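Local coordinates for 75aa long hypothetical regulatory protein AsnC (Pyrococcus horikoshii, PDB 2CVI) that is of uncharacterised function but probably senses a small effector such as an amino acid, as a stand-alone, self-associating Lrp/AsnC-type ligand-binding domain, at residues 7-12 with 37-42. Sequence-based numbering, arbitrary orientation.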
loop_
_atom_site.group_PDB
_atom_site.type_symbol
_atom_site.label_atom_id
_atom_site.label_comp_id
_atom_site.label_asym_id
_atom_site.label_seq_id
_atom_site.Cartn_x
_atom_site.Cartn_y
_atom_site.Cartn_z
ATOM N N LEU A 7 0.338 -5.596 -4.850
ATOM C CA LEU A 7 -0.761 -6.065 -3.999
ATOM C C LEU A 7 -0.988 -7.513 -4.376
ATOM O O LEU A 7 -1.124 -7.822 -5.559
ATOM C CB LEU A 7 -2.030 -5.221 -4.233
ATOM C CG LEU A 7 -2.138 -3.746 -3.787
ATOM C CD1 LEU A 7 -2.216 -3.652 -2.290
ATOM C CD2 LEU A 7 -1.023 -2.897 -4.374
ATOM N N MET A 8 -1.036 -8.398 -3.384
ATOM C CA MET A 8 -1.126 -9.825 -3.639
ATOM C C MET A 8 -2.269 -10.558 -2.988
ATOM O O MET A 8 -2.659 -10.245 -1.858
ATOM C CB MET A 8 0.160 -10.511 -3.174
ATOM C CG MET A 8 1.469 -9.819 -3.665
ATOM S SD MET A 8 2.877 -10.795 -3.100
ATOM C CE MET A 8 4.259 -9.868 -3.913
ATOM N N VAL A 9 -2.791 -11.552 -3.723
ATOM C CA VAL A 9 -3.825 -12.476 -3.229
ATOM C C VAL A 9 -3.029 -13.748 -2.995
ATOM O O VAL A 9 -2.260 -14.198 -3.842
ATOM C CB VAL A 9 -4.924 -12.736 -4.270
ATOM C CG1 VAL A 9 -5.863 -13.854 -3.761
ATOM C CG2 VAL A 9 -5.673 -11.483 -4.561
ATOM N N THR A 10 -3.132 -14.335 -1.816
ATOM C CA THR A 10 -2.392 -15.549 -1.559
ATOM C C THR A 10 -3.321 -16.630 -1.041
ATOM O O THR A 10 -4.417 -16.333 -0.567
ATOM C CB THR A 10 -1.297 -15.357 -0.486
ATOM O OG1 THR A 10 -1.914 -15.100 0.780
ATOM C CG2 THR A 10 -0.391 -14.188 -0.798
ATOM N N ALA A 11 -2.872 -17.867 -1.153
ATOM C CA ALA A 11 -3.613 -18.998 -0.595
ATOM C C ALA A 11 -3.612 -18.754 0.925
ATOM O O ALA A 11 -2.651 -18.236 1.484
ATOM C CB ALA A 11 -2.872 -20.280 -0.907
ATOM N N ALA A 12 -4.684 -19.150 1.601
ATOM C CA ALA A 12 -4.748 -18.898 3.053
ATOM C C ALA A 12 -3.704 -19.689 3.866
ATOM O O ALA A 12 -3.420 -20.835 3.555
ATOM C CB ALA A 12 -6.197 -19.182 3.557
ATOM N N GLU A 37 -9.125 -6.280 0.362
ATOM C CA GLU A 37 -9.196 -6.853 -0.988
ATOM C C GLU A 37 -7.970 -7.734 -1.293
ATOM O O GLU A 37 -8.032 -8.723 -2.041
ATOM C CB GLU A 37 -9.296 -5.703 -1.990
ATOM C CG GLU A 37 -9.325 -6.125 -3.430
ATOM C CD GLU A 37 -9.577 -4.964 -4.356
ATOM O OE1 GLU A 37 -9.900 -3.859 -3.869
ATOM O OE2 GLU A 37 -9.455 -5.154 -5.588
ATOM N N TYR A 38 -6.821 -7.357 -0.738
ATOM C CA TYR A 38 -5.600 -8.118 -0.915
ATOM C C TYR A 38 -5.106 -8.637 0.429
ATOM O O TYR A 38 -5.513 -8.133 1.493
ATOM C CB TYR A 38 -4.540 -7.230 -1.562
ATOM C CG TYR A 38 -4.911 -6.813 -2.976
ATOM C CD1 TYR A 38 -4.661 -7.660 -4.058
ATOM C CD2 TYR A 38 -5.536 -5.597 -3.212
ATOM C CE1 TYR A 38 -5.039 -7.301 -5.367
ATOM C CE2 TYR A 38 -5.918 -5.221 -4.518
ATOM C CZ TYR A 38 -5.661 -6.077 -5.569
ATOM O OH TYR A 38 -6.009 -5.692 -6.839
ATOM N N ASP A 39 -4.250 -9.652 0.375
ATOM C CA ASP A 39 -3.676 -10.300 1.548
ATOM C C ASP A 39 -2.310 -9.835 1.959
ATOM O O ASP A 39 -1.915 -9.984 3.127
ATOM C CB ASP A 39 -3.596 -11.814 1.299
ATOM C CG ASP A 39 -4.947 -12.409 0.980
ATOM O OD1 ASP A 39 -5.853 -12.299 1.844
ATOM O OD2 ASP A 39 -5.100 -12.995 -0.108
ATOM N N LEU A 40 -1.552 -9.359 0.972
ATOM C CA LEU A 40 -0.192 -8.922 1.240
ATOM C C LEU A 40 0.129 -7.721 0.380
ATOM O O LEU A 40 -0.314 -7.635 -0.756
ATOM C CB LEU A 40 0.804 -10.071 0.917
ATOM C CG LEU A 40 2.309 -10.000 1.223
ATOM C CD1 LEU A 40 2.531 -9.704 2.705
ATOM C CD2 LEU A 40 2.970 -11.334 0.833
ATOM N N ILE A 41 0.865 -6.764 0.944
ATOM C CA ILE A 41 1.306 -5.593 0.184
ATOM C C ILE A 41 2.819 -5.536 0.333
ATOM O O ILE A 41 3.349 -5.594 1.435
ATOM C CB ILE A 41 0.765 -4.294 0.720
ATOM C CG1 ILE A 41 -0.734 -4.246 0.542
ATOM C CG2 ILE A 41 1.427 -3.094 -0.080
ATOM C CD1 ILE A 41 -1.331 -2.970 1.049
ATOM N N VAL A 42 3.512 -5.405 -0.787
ATOM C CA VAL A 42 4.963 -5.370 -0.764
ATOM C C VAL A 42 5.464 -4.142 -1.520
ATOM O O VAL A 42 4.910 -3.770 -2.566
ATOM C CB VAL A 42 5.521 -6.667 -1.385
ATOM C CG1 VAL A 42 4.737 -7.874 -0.801
ATOM C CG2 VAL A 42 5.439 -6.646 -2.892
#
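Met8 of strand 2-10 faces both Asp39 and Leu40 at the start of the antiparallel strand 40-46, a classic beta bulge that shows how a sheet absorbs an extra residue, the two N-H groups sharing one carbonyl oxygen. Strand 2-10 lies between strands 40-46 and 66-77 in the four-stranded antiparallel sheet of this ferredoxin-like alpha+beta domain, of the family whose members pair as dimeric alpha-beta barrels. Met8 O accepts two backbone hydrogen bonds, from Asp39 N at 2.8 Å and from the more tilted Leu40 N at 3.2 Å, while Met8 N donates to Leu40 O.

The Met8 side chain can be followed outward. CB lies near Leu40 O and CB; CG, placed beside the backbone N (chi1 -48°), starts an extended chain. The chain then runs beside that of Leu40, bringing Met8 SD to 4.0 Å from Leu40 CD2, and Met8 CE rests against both methyls of Val42, 3.6 Å from Val42 CG2, where the two side chains cross at about a right angle. Leu40 continues this layer onto helix 15-23.

On the other face, Leu7 CB sits 3.5 Å from the centroid of the Tyr38 ring, 10° off its normal, a CH-pi contact. Leu7 CD1 presses tightly on Ile41 CG1. Met72 of the second subunit also packs on Tyr38, placing this face at the dimer interface.

Beyond the bulge, the Asp39 carboxylate takes over where the pairing of these two strands stops: Thr10 N donates to the anti side of Asp39 OD2 at 2.9 Å, 20° out of the carboxylate plane.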